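MRNA-binding protein PUF3 (Saccharomyces cerevisiae, PDB 3K49) binds 3'-UTRs of mRNAs encoding mitochondrial proteins, including COX17, through its Pumilio homology domain, represses COX17 by promoting deadenylation and decay, and localises its targets near mitochondria. Local coordinates at residues 25-30 and 55-60; 293-298 and 332-337; 315-320 and 358-363. All blocks are in the same frame, centred on the assembly; numbering follows the deposited sequence.

How the contacts relate
Contact 1 comes first along the chain: helix 55-65 comes back against the loop segment 25-30, closing a loop of 24 residues at the N-terminal end of the domain. Its nearest atoms lie about 60 Å from contact 2 and about 46 Å from contact 3, across the chain's centre. Contacts 2 and 3 close overlapping loops of 33 and 37 residues and cross, their segments alternating as 293-298, 315-320, 332-337 and 358-363. They also touch: I336 CD1 of contact 2 lies 3.9 Å from I317 CG2 of contact 3, and I336 CG2 packs on L360 CB. Helix 326-345 thus joins the short helix 292-296 to the RNA-binding helix 313-323 and the terminal helix 355-364.

Contact 1 of 3, residues 25-30 and 55-60; sequences SLKDIF and ASEKEV
The carboxylate oxygen E57 OE1 sits among polar groups of the 25-30 turn, with S25 OG at 3.6 Å and K27 N at 3.7 Å; these are loose polar approaches, longer than hydrogen bonds. L26 N and the CB atoms of L26 and K27 also lie near it. E57 reaches them because CG stands anti to its carbonyl carbon (chi1 -79°) and the chain is extended beyond it. The oxygen faces the first amides of the 3-10 segment 26-28, whose polarity would probably favour its negative charge, and K27 NZ, 5.1 Å from E57 OE1, may add to this without forming a salt bridge. The turn is tied within itself: S25 N donates to D28 OD2 over 2.8 Å, on the anti side of that carboxylate and slightly out of its plane. Here the loop leading into the first Pumilio repeat lies along helix 55-65, about 14 Å at the nearest atom from the RNA. The side chain of L26 is buried, covered by F45 and L50 of helix 40-50 and by I61. Nearer the surface, V60 CG1 meets the edge of the F30 ring, 3.5 Å from F30 CD1 and near the ring plane.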
loop_
_atom_site.group_PDB
_atom_site.type_symbol
_atom_site.label_atom_id
_atom_site.label_comp_id
_atom_site.label_asym_id
_atom_site.label_seq_id
_atom_site.Cartn_x
_atom_site.Cartn_y
_atom_site.Cartn_z
ATOM N N SER A 25 16.963 -19.147 -31.301
ATOM C CA SER A 25 17.356 -17.857 -30.769
ATOM C C SER A 25 16.650 -16.782 -31.578
ATOM O O SER A 25 15.966 -17.073 -32.558
ATOM C CB SER A 25 18.870 -17.676 -30.841
ATOM O OG SER A 25 19.309 -17.583 -32.185
ATOM N N LEU A 26 16.837 -15.538 -31.174
ATOM C CA LEU A 26 16.134 -14.419 -31.783
ATOM C C LEU A 26 16.348 -14.292 -33.289
ATOM O O LEU A 26 15.484 -13.763 -34.006
ATOM C CB LEU A 26 16.503 -13.120 -31.061
ATOM C CG LEU A 26 16.041 -13.141 -29.599
ATOM C CD1 LEU A 26 16.374 -11.840 -28.882
ATOM C CD2 LEU A 26 14.537 -13.423 -29.565
ATOM N N LYS A 27 17.484 -14.789 -33.771
ATOM C CA LYS A 27 17.811 -14.672 -35.185
ATOM C C LYS A 27 16.969 -15.630 -36.017
ATOM O O LYS A 27 16.863 -15.487 -37.228
ATOM C CB LYS A 27 19.303 -14.930 -35.423
ATOM C CG LYS A 27 19.694 -16.402 -35.438
ATOM C CD LYS A 27 21.187 -16.570 -35.191
ATOM C CE LYS A 27 21.576 -18.034 -35.055
ATOM N NZ LYS A 27 22.701 -18.201 -34.076
ATOM N N ASP A 28 16.366 -16.609 -35.360
ATOM C CA ASP A 28 15.579 -17.617 -36.056
ATOM C C ASP A 28 14.160 -17.148 -36.386
ATOM O O ASP A 28 13.460 -17.779 -37.179
ATOM C CB ASP A 28 15.529 -18.901 -35.219
ATOM C CG ASP A 28 16.901 -19.566 -35.087
ATOM O OD1 ASP A 28 17.572 -19.724 -36.129
ATOM O OD2 ASP A 28 17.311 -19.923 -33.955
ATOM N N ILE A 29 13.738 -16.039 -35.788
ATOM C CA ILE A 29 12.350 -15.630 -35.890
ATOM C C ILE A 29 12.180 -14.323 -36.632
ATOM O O ILE A 29 11.114 -13.725 -36.561
ATOM C CB ILE A 29 11.686 -15.507 -34.492
ATOM C CG1 ILE A 29 12.066 -14.182 -33.817
ATOM C CG2 ILE A 29 12.086 -16.687 -33.604
ATOM C CD1 ILE A 29 11.730 -14.137 -32.337
ATOM N N PHE A 30 13.211 -13.880 -37.350
ATOM C CA PHE A 30 13.142 -12.589 -38.041
ATOM C C PHE A 30 11.902 -12.418 -38.913
ATOM O O PHE A 30 11.501 -11.290 -39.213
ATOM C CB PHE A 30 14.382 -12.312 -38.872
ATOM C CG PHE A 30 14.241 -11.114 -39.769
ATOM C CD1 PHE A 30 14.592 -9.852 -39.319
ATOM C CD2 PHE A 30 13.750 -11.250 -41.066
ATOM C CE1 PHE A 30 14.469 -8.746 -40.147
ATOM C CE2 PHE A 30 13.622 -10.148 -41.902
ATOM C CZ PHE A 30 13.984 -8.894 -41.444
ATOM N N ALA A 55 23.552 -6.736 -28.387
ATOM C CA ALA A 55 22.892 -5.609 -29.036
ATOM C C ALA A 55 22.324 -5.922 -30.438
ATOM O O ALA A 55 21.223 -5.500 -30.784
ATOM C CB ALA A 55 23.846 -4.429 -29.106
ATOM N N SER A 56 23.073 -6.657 -31.243
ATOM C CA SER A 56 22.654 -6.922 -32.616
ATOM C C SER A 56 21.329 -7.682 -32.703
ATOM O O SER A 56 20.488 -7.405 -33.562
ATOM C CB SER A 56 23.743 -7.707 -33.363
ATOM O OG SER A 56 24.939 -6.955 -33.444
ATOM N N GLU A 57 21.154 -8.670 -31.838
ATOM C CA GLU A 57 19.934 -9.447 -31.875
ATOM C C GLU A 57 18.766 -8.633 -31.305
ATOM O O GLU A 57 17.629 -8.748 -31.759
ATOM C CB GLU A 57 20.107 -10.767 -31.133
ATOM C CG GLU A 57 20.839 -11.822 -31.945
ATOM C CD GLU A 57 20.961 -13.157 -31.222
ATOM O OE1 GLU A 57 20.519 -14.178 -31.799
ATOM O OE2 GLU A 57 21.495 -13.186 -30.087
ATOM N N LYS A 58 19.051 -7.793 -30.321
ATOM C CA LYS A 58 18.007 -6.943 -29.765
ATOM C C LYS A 58 17.543 -5.929 -30.812
ATOM O O LYS A 58 16.349 -5.719 -30.968
ATOM C CB LYS A 58 18.482 -6.265 -28.470
ATOM C CG LYS A 58 18.624 -7.246 -27.303
ATOM C CD LYS A 58 18.956 -6.567 -25.985
ATOM C CE LYS A 58 20.365 -6.013 -25.992
ATOM N NZ LYS A 58 20.721 -5.463 -24.662
ATOM N N GLU A 59 18.483 -5.328 -31.541
ATOM C CA GLU A 59 18.149 -4.382 -32.607
ATOM C C GLU A 59 17.225 -5.006 -33.624
ATOM O O GLU A 59 16.249 -4.394 -34.044
ATOM C CB GLU A 59 19.398 -3.877 -33.337
ATOM C CG GLU A 59 20.271 -2.914 -32.534
ATOM C CD GLU A 59 21.645 -2.699 -33.174
ATOM O OE1 GLU A 59 21.706 -2.257 -34.353
ATOM O OE2 GLU A 59 22.658 -2.986 -32.494
ATOM N N VAL A 60 17.531 -6.234 -34.013
ATOM C CA VAL A 60 16.782 -6.864 -35.096
ATOM C C VAL A 60 15.335 -7.096 -34.706
ATOM O O VAL A 60 14.431 -6.842 -35.505
ATOM C CB VAL A 60 17.453 -8.162 -35.619
ATOM C CG1 VAL A 60 16.500 -8.936 -36.496
ATOM C CG2 VAL A 60 18.717 -7.807 -36.389
#

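Contact 2 of 3, residues 293-298 and 332-337; sequences NHALNL and IVIAIR
A295 and A335 bring the two backbones together, with A295 O only 3.7 Å from A335 CA and the two CA atoms 4.8 Å apart. Small side chains at both positions allow this approach. The methyl A335 CB is met by L298 CD1 at 3.7 Å and has A295 O beside it at 4.0 Å. On the other flank I334 CG2 lies 4.1 Å from L296 CG and, more loosely, 4.5 Å from A295 CB. I334 presents this methyl because CG2 is anti to its backbone N, while CG1 is anti to the carbonyl carbon (chi1 -65°). One step outward, N297 leaves helical geometry at the end of helix 292-296, although its amide still bonds to N293 O; this turn carries L298 around to A335. P289 backs both A295 and L298, and M304 of helix 303-308 touches L298 and A335, so the apolar patch continues into the next helix. At the helix start, D291 OD1 accepts a hydrogen bond from H294 N. Mostly apolar, the packing sets this helix and the turn into Pumilio repeat 8 against helix 326-345, about 11 Å at the nearest atom from the RNA, in the all-helical superhelix of a Pumilio homology domain.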
loop_
_atom_site.group_PDB
_atom_site.type_symbol
_atom_site.label_atom_id
_atom_site.label_comp_id
_atom_site.label_asym_id
_atom_site.label_seq_id
_atom_site.Cartn_x
_atom_site.Cartn_y
_atom_site.Cartn_z
ATOM N N ASN A 293 -5.921 -5.128 43.628
ATOM C CA ASN A 293 -7.163 -5.733 44.089
ATOM C C ASN A 293 -8.230 -5.751 43.001
ATOM O O ASN A 293 -8.814 -6.795 42.710
ATOM C CB ASN A 293 -7.681 -4.965 45.301
ATOM C CG ASN A 293 -8.025 -5.874 46.461
ATOM O OD1 ASN A 293 -7.688 -7.059 46.452
ATOM N ND2 ASN A 293 -8.681 -5.320 47.478
ATOM N N HIS A 294 -8.494 -4.584 42.419
ATOM C CA HIS A 294 -9.387 -4.488 41.276
ATOM C C HIS A 294 -8.987 -5.543 40.264
ATOM O O HIS A 294 -9.834 -6.258 39.732
ATOM C CB HIS A 294 -9.308 -3.098 40.642
ATOM C CG HIS A 294 -10.032 -2.041 41.414
ATOM N ND1 HIS A 294 -9.439 -1.320 42.435
ATOM C CD2 HIS A 294 -11.300 -1.576 41.324
ATOM C CE1 HIS A 294 -10.308 -0.464 42.930
ATOM N NE2 HIS A 294 -11.451 -0.598 42.273
ATOM N N ALA A 295 -7.683 -5.645 40.027
ATOM C CA ALA A 295 -7.138 -6.590 39.062
ATOM C C ALA A 295 -7.574 -8.019 39.357
ATOM O O ALA A 295 -8.035 -8.734 38.464
ATOM C CB ALA A 295 -5.620 -6.490 39.021
ATOM N N LEU A 296 -7.438 -8.433 40.611
ATOM C CA LEU A 296 -7.788 -9.797 40.993
ATOM C C LEU A 296 -9.286 -10.063 40.903
ATOM O O LEU A 296 -9.709 -11.184 40.614
ATOM C CB LEU A 296 -7.269 -10.118 42.393
ATOM C CG LEU A 296 -5.940 -10.873 42.405
ATOM C CD1 LEU A 296 -5.313 -10.893 43.794
ATOM C CD2 LEU A 296 -6.140 -12.288 41.868
ATOM N N ASN A 297 -10.084 -9.029 41.148
ATOM C CA ASN A 297 -11.534 -9.161 41.100
ATOM C C ASN A 297 -12.179 -8.084 40.229
ATOM O O ASN A 297 -12.695 -7.087 40.735
ATOM C CB ASN A 297 -12.122 -9.137 42.513
ATOM C CG ASN A 297 -13.510 -9.744 42.575
ATOM O OD1 ASN A 297 -13.836 -10.655 41.810
ATOM N ND2 ASN A 297 -14.337 -9.244 43.489
ATOM N N LEU A 298 -12.136 -8.288 38.916
ATOM C CA LEU A 298 -12.729 -7.344 37.977
ATOM C C LEU A 298 -14.181 -7.701 37.740
ATOM O O LEU A 298 -14.590 -8.842 37.961
ATOM C CB LEU A 298 -11.972 -7.344 36.646
ATOM C CG LEU A 298 -10.603 -6.662 36.617
ATOM C CD1 LEU A 298 -9.943 -6.841 35.256
ATOM C CD2 LEU A 298 -10.734 -5.189 36.967
ATOM N N ILE A 332 -1.971 -5.760 34.225
ATOM C CA ILE A 332 -2.630 -6.337 33.063
ATOM C C ILE A 332 -2.544 -7.860 33.079
ATOM O O ILE A 332 -3.521 -8.558 32.791
ATOM C CB ILE A 332 -2.039 -5.776 31.749
ATOM C CG1 ILE A 332 -2.389 -4.290 31.614
ATOM C CG2 ILE A 332 -2.541 -6.570 30.544
ATOM C CD1 ILE A 332 -1.775 -3.608 30.422
ATOM N N VAL A 333 -1.368 -8.370 33.422
ATOM C CA VAL A 333 -1.132 -9.807 33.408
ATOM C C VAL A 333 -2.029 -10.515 34.407
ATOM O O VAL A 333 -2.744 -11.461 34.070
ATOM C CB VAL A 333 0.332 -10.140 33.747
ATOM C CG1 VAL A 333 0.525 -11.646 33.846
ATOM C CG2 VAL A 333 1.269 -9.542 32.708
ATOM N N ILE A 334 -1.984 -10.043 35.644
ATOM C CA ILE A 334 -2.744 -10.653 36.723
ATOM C C ILE A 334 -4.235 -10.681 36.418
ATOM O O ILE A 334 -4.916 -11.664 36.715
ATOM C CB ILE A 334 -2.537 -9.903 38.050
ATOM C CG1 ILE A 334 -1.084 -10.020 38.510
ATOM C CG2 ILE A 334 -3.486 -10.437 39.113
ATOM C CD1 ILE A 334 -0.739 -9.119 39.675
ATOM N N ALA A 335 -4.741 -9.603 35.823
ATOM C CA ALA A 335 -6.147 -9.537 35.429
ATOM C C ALA A 335 -6.488 -10.644 34.440
ATOM O O ALA A 335 -7.524 -11.305 34.560
ATOM C CB ALA A 335 -6.469 -8.181 34.839
ATOM N N ILE A 336 -5.603 -10.846 33.467
ATOM C CA ILE A 336 -5.805 -11.860 32.442
ATOM C C ILE A 336 -5.787 -13.243 33.065
ATOM O O ILE A 336 -6.662 -14.068 32.797
ATOM C CB ILE A 336 -4.727 -11.779 31.340
ATOM C CG1 ILE A 336 -4.678 -10.369 30.752
ATOM C CG2 ILE A 336 -5.006 -12.791 30.249
ATOM C CD1 ILE A 336 -3.596 -10.167 29.736
ATOM N N ARG A 337 -4.786 -13.491 33.900
ATOM C CA ARG A 337 -4.676 -14.762 34.605
ATOM C C ARG A 337 -5.959 -15.054 35.373
ATOM O O ARG A 337 -6.478 -16.172 35.348
ATOM C CB ARG A 337 -3.479 -14.743 35.556
ATOM C CG ARG A 337 -2.134 -14.971 34.883
ATOM C CD ARG A 337 -0.992 -14.558 35.808
ATOM N NE ARG A 337 0.318 -14.989 35.319
ATOM C CZ ARG A 337 1.476 -14.495 35.750
ATOM N NH1 ARG A 337 1.488 -13.545 36.675
ATOM N NH2 ARG A 337 2.623 -14.946 35.252
#

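Contact 3 of 3, residues 315-320 and 358-363; sequences YVIQKL and EKLAAL. With nucleotides of chain B.
Q318 and L360 form the tight part of the contact: Q318 CG lies 3.6 Å from L360 CD2, and the same methyl meets I317 CG2 at 3.9 Å. Beyond CG the Q318 chain runs extended, which carries its amide to the RNA, where NE2 donates to O4 of U3 of chain B over 2.7 Å with an N-H...O angle of 156°. N314 OD1 accepts a second bond from NE2 and so helps fix the turn of the amide. The K359 stem crosses the Q318 side chain at about a right angle, K359 CG lying 3.2 Å from Q318 OE1, and it also borders O4 of the uracil. N314, Y315 and Q318 match the Puf three-residue code for uracil. The Y315 ring lies face on against guanine G4 of chain B, whose C5 stands 3.4 Å above the ring centre, and meets U3 obliquely. An alanine here would remove the ring, and G4 is likely to lose its stacking partner and U3 its oblique neighbour, leaving both bases freer to tilt. The solvent side is looser: exposed L363 brings CD1 only to 4.3 Å from Q318 OE1. Segments 315-320 and 358-363 run nearly parallel, their axes 13° apart in direction and 10.5 Å at closest approach; helices 303-308 and 326-345 pack against both, while helix 264-274 covers another side of helix 313-323 through V268 and a K319-E269 salt bridge.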
loop_
_atom_site.group_PDB
_atom_site.type_symbol
_atom_site.label_atom_id
_atom_site.label_comp_id
_atom_site.label_asym_id
_atom_site.label_seq_id
_atom_site.Cartn_x
_atom_site.Cartn_y
_atom_site.Cartn_z
ATOM N N TYR A 315 -6.992 -8.844 20.664
ATOM C CA TYR A 315 -5.701 -8.555 20.029
ATOM C C TYR A 315 -5.067 -7.309 20.634
ATOM O O TYR A 315 -3.853 -7.254 20.849
ATOM C CB TYR A 315 -5.850 -8.353 18.515
ATOM C CG TYR A 315 -6.319 -9.573 17.756
ATOM C CD1 TYR A 315 -7.602 -9.631 17.223
ATOM C CD2 TYR A 315 -5.476 -10.662 17.558
ATOM C CE1 TYR A 315 -8.037 -10.736 16.529
ATOM C CE2 TYR A 315 -5.903 -11.772 16.858
ATOM C CZ TYR A 315 -7.185 -11.804 16.348
ATOM O OH TYR A 315 -7.621 -12.907 15.651
ATOM N N VAL A 316 -5.896 -6.308 20.903
ATOM C CA VAL A 316 -5.421 -5.089 21.546
ATOM C C VAL A 316 -4.919 -5.386 22.956
ATOM O O VAL A 316 -4.017 -4.712 23.458
ATOM C CB VAL A 316 -6.518 -4.006 21.599
ATOM C CG1 VAL A 316 -5.988 -2.747 22.252
ATOM C CG2 VAL A 316 -7.029 -3.704 20.202
ATOM N N ILE A 317 -5.500 -6.403 23.589
ATOM C CA ILE A 317 -5.065 -6.822 24.918
ATOM C C ILE A 317 -3.710 -7.512 24.832
ATOM O O ILE A 317 -2.770 -7.156 25.552
ATOM C CB ILE A 317 -6.076 -7.776 25.583
ATOM C CG1 ILE A 317 -7.418 -7.076 25.804
ATOM C CG2 ILE A 317 -5.530 -8.288 26.907
ATOM C CD1 ILE A 317 -7.399 -6.023 26.888
ATOM N N GLN A 318 -3.617 -8.500 23.943
ATOM C CA GLN A 318 -2.346 -9.155 23.654
ATOM C C GLN A 318 -1.264 -8.110 23.389
ATOM O O GLN A 318 -0.180 -8.150 23.979
ATOM C CB GLN A 318 -2.476 -10.080 22.442
ATOM C CG GLN A 318 -3.647 -11.044 22.507
ATOM C CD GLN A 318 -3.654 -12.030 21.359
ATOM O OE1 GLN A 318 -2.598 -12.428 20.868
ATOM N NE2 GLN A 318 -4.843 -12.432 20.924
ATOM N N LYS A 319 -1.577 -7.171 22.502
ATOM C CA LYS A 319 -0.663 -6.092 22.159
ATOM C C LYS A 319 -0.209 -5.333 23.405
ATOM O O LYS A 319 0.979 -5.041 23.567
ATOM C CB LYS A 319 -1.332 -5.133 21.177
ATOM C CG LYS A 319 -0.369 -4.277 20.364
ATOM C CD LYS A 319 0.316 -5.103 19.280
ATOM C CE LYS A 319 1.057 -4.225 18.276
ATOM N NZ LYS A 319 0.347 -4.117 16.965
ATOM N N LEU A 320 -1.154 -5.014 24.285
ATOM C CA LEU A 320 -0.826 -4.281 25.507
ATOM C C LEU A 320 0.160 -5.045 26.375
ATOM O O LEU A 320 1.090 -4.469 26.939
ATOM C CB LEU A 320 -2.084 -3.967 26.308
ATOM C CG LEU A 320 -2.797 -2.663 25.952
ATOM C CD1 LEU A 320 -3.999 -2.446 26.864
ATOM C CD2 LEU A 320 -1.835 -1.482 26.027
ATOM N N GLU A 358 -6.948 -19.027 24.130
ATOM C CA GLU A 358 -5.776 -19.886 23.994
ATOM C C GLU A 358 -4.513 -19.054 23.817
ATOM O O GLU A 358 -3.453 -19.387 24.349
ATOM C CB GLU A 358 -5.951 -20.850 22.819
ATOM C CG GLU A 358 -4.805 -21.833 22.646
ATOM C CD GLU A 358 -4.682 -22.794 23.810
ATOM O OE1 GLU A 358 -5.598 -22.822 24.659
ATOM O OE2 GLU A 358 -3.670 -23.521 23.875
ATOM N N LYS A 359 -4.639 -17.967 23.064
ATOM C CA LYS A 359 -3.510 -17.096 22.786
ATOM C C LYS A 359 -3.102 -16.327 24.033
ATOM O O LYS A 359 -1.919 -16.261 24.370
ATOM C CB LYS A 359 -3.852 -16.130 21.653
ATOM C CG LYS A 359 -2.639 -15.630 20.882
ATOM C CD LYS A 359 -1.785 -16.791 20.378
ATOM C CE LYS A 359 -0.733 -16.328 19.381
ATOM N NZ LYS A 359 -1.333 -15.904 18.083
ATOM N N LEU A 360 -4.088 -15.752 24.718
ATOM C CA LEU A 360 -3.845 -15.025 25.963
ATOM C C LEU A 360 -3.296 -15.981 27.045
ATOM O O LEU A 360 -2.404 -15.586 27.811
ATOM C CB LEU A 360 -5.128 -14.342 26.453
ATOM C CG LEU A 360 -5.651 -13.183 25.598
ATOM C CD1 LEU A 360 -7.093 -12.853 25.935
ATOM C CD2 LEU A 360 -4.767 -11.962 25.751
ATOM N N ALA A 361 -3.811 -17.211 27.085
ATOM C CA ALA A 361 -3.394 -18.245 28.049
ATOM C C ALA A 361 -1.891 -18.470 27.990
ATOM O O ALA A 361 -1.172 -18.197 28.951
ATOM C CB ALA A 361 -4.136 -19.553 27.788
ATOM N N ALA A 362 -1.425 -18.961 26.847
ATOM C CA ALA A 362 -0.023 -19.325 26.676
ATOM C C ALA A 362 0.927 -18.152 26.874
ATOM O O ALA A 362 1.916 -18.264 27.597
ATOM C CB ALA A 362 0.193 -19.952 25.310
ATOM N N LEU A 363 0.628 -17.028 26.230
ATOM C CA LEU A 363 1.519 -15.870 26.267
ATOM C C LEU A 363 1.630 -15.265 27.663
ATOM O O LEU A 363 2.521 -14.458 27.930
ATOM C CB LEU A 363 1.091 -14.813 25.244
ATOM C CG LEU A 363 1.221 -15.242 23.778
ATOM C CD1 LEU A 363 0.790 -14.123 22.841
ATOM C CD2 LEU A 363 2.644 -15.697 23.459
ATOM P P G B 4 -9.056 -15.019 11.561
ATOM O OP1 G B 4 -9.579 -15.313 10.205
ATOM O OP2 G B 4 -7.630 -15.291 11.887
ATOM O "O5'" G B 4 -9.352 -13.486 11.874
ATOM C "C5'" G B 4 -10.687 -13.013 11.980
ATOM C "C4'" G B 4 -10.698 -11.504 11.949
ATOM O "O4'" G B 4 -9.982 -11.003 13.103
ATOM C "C3'" G B 4 -9.929 -10.910 10.781
ATOM O "O3'" G B 4 -10.716 -10.915 9.598
ATOM C "C2'" G B 4 -9.590 -9.510 11.288
ATOM O "O2'" G B 4 -10.630 -8.565 11.132
ATOM C "C1'" G B 4 -9.349 -9.781 12.773
ATOM N N9 G B 4 -7.939 -9.880 13.125
ATOM C C8 G B 4 -7.058 -10.903 12.860
ATOM N N7 G B 4 -5.856 -10.671 13.315
ATOM C C5 G B 4 -5.955 -9.421 13.917
ATOM C C6 G B 4 -4.983 -8.641 14.575
ATOM O O6 G B 4 -3.792 -8.906 14.789
ATOM N N1 G B 4 -5.515 -7.436 15.016
ATOM C C2 G B 4 -6.818 -7.044 14.856
ATOM N N2 G B 4 -7.162 -5.854 15.354
ATOM N N3 G B 4 -7.728 -7.764 14.249
ATOM C C4 G B 4 -7.228 -8.929 13.807
ATOM P P U B 3 -6.621 -19.341 14.449
ATOM O OP1 U B 3 -6.595 -19.834 13.052
ATOM O OP2 U B 3 -5.372 -18.836 15.071
ATOM O "O5'" U B 3 -7.748 -18.209 14.560
ATOM C "C5'" U B 3 -9.112 -18.485 14.245
ATOM C "C4'" U B 3 -9.982 -17.278 14.549
ATOM O "O4'" U B 3 -10.040 -17.053 15.984
ATOM C "C3'" U B 3 -9.495 -15.956 13.971
ATOM O "O3'" U B 3 -9.957 -15.808 12.632
ATOM C "C2'" U B 3 -10.141 -14.939 14.911
ATOM O "O2'" U B 3 -11.494 -14.674 14.585
ATOM C "C1'" U B 3 -10.035 -15.656 16.252
ATOM N N1 U B 3 -8.817 -15.340 17.030
ATOM C C2 U B 3 -8.869 -14.296 17.930
ATOM O O2 U B 3 -9.860 -13.611 18.100
ATOM N N3 U B 3 -7.713 -14.074 18.628
ATOM C C4 U B 3 -6.529 -14.775 18.525
ATOM O O4 U B 3 -5.582 -14.484 19.254
ATOM C C5 U B 3 -6.551 -15.836 17.562
ATOM C C6 U B 3 -7.665 -16.077 16.866
#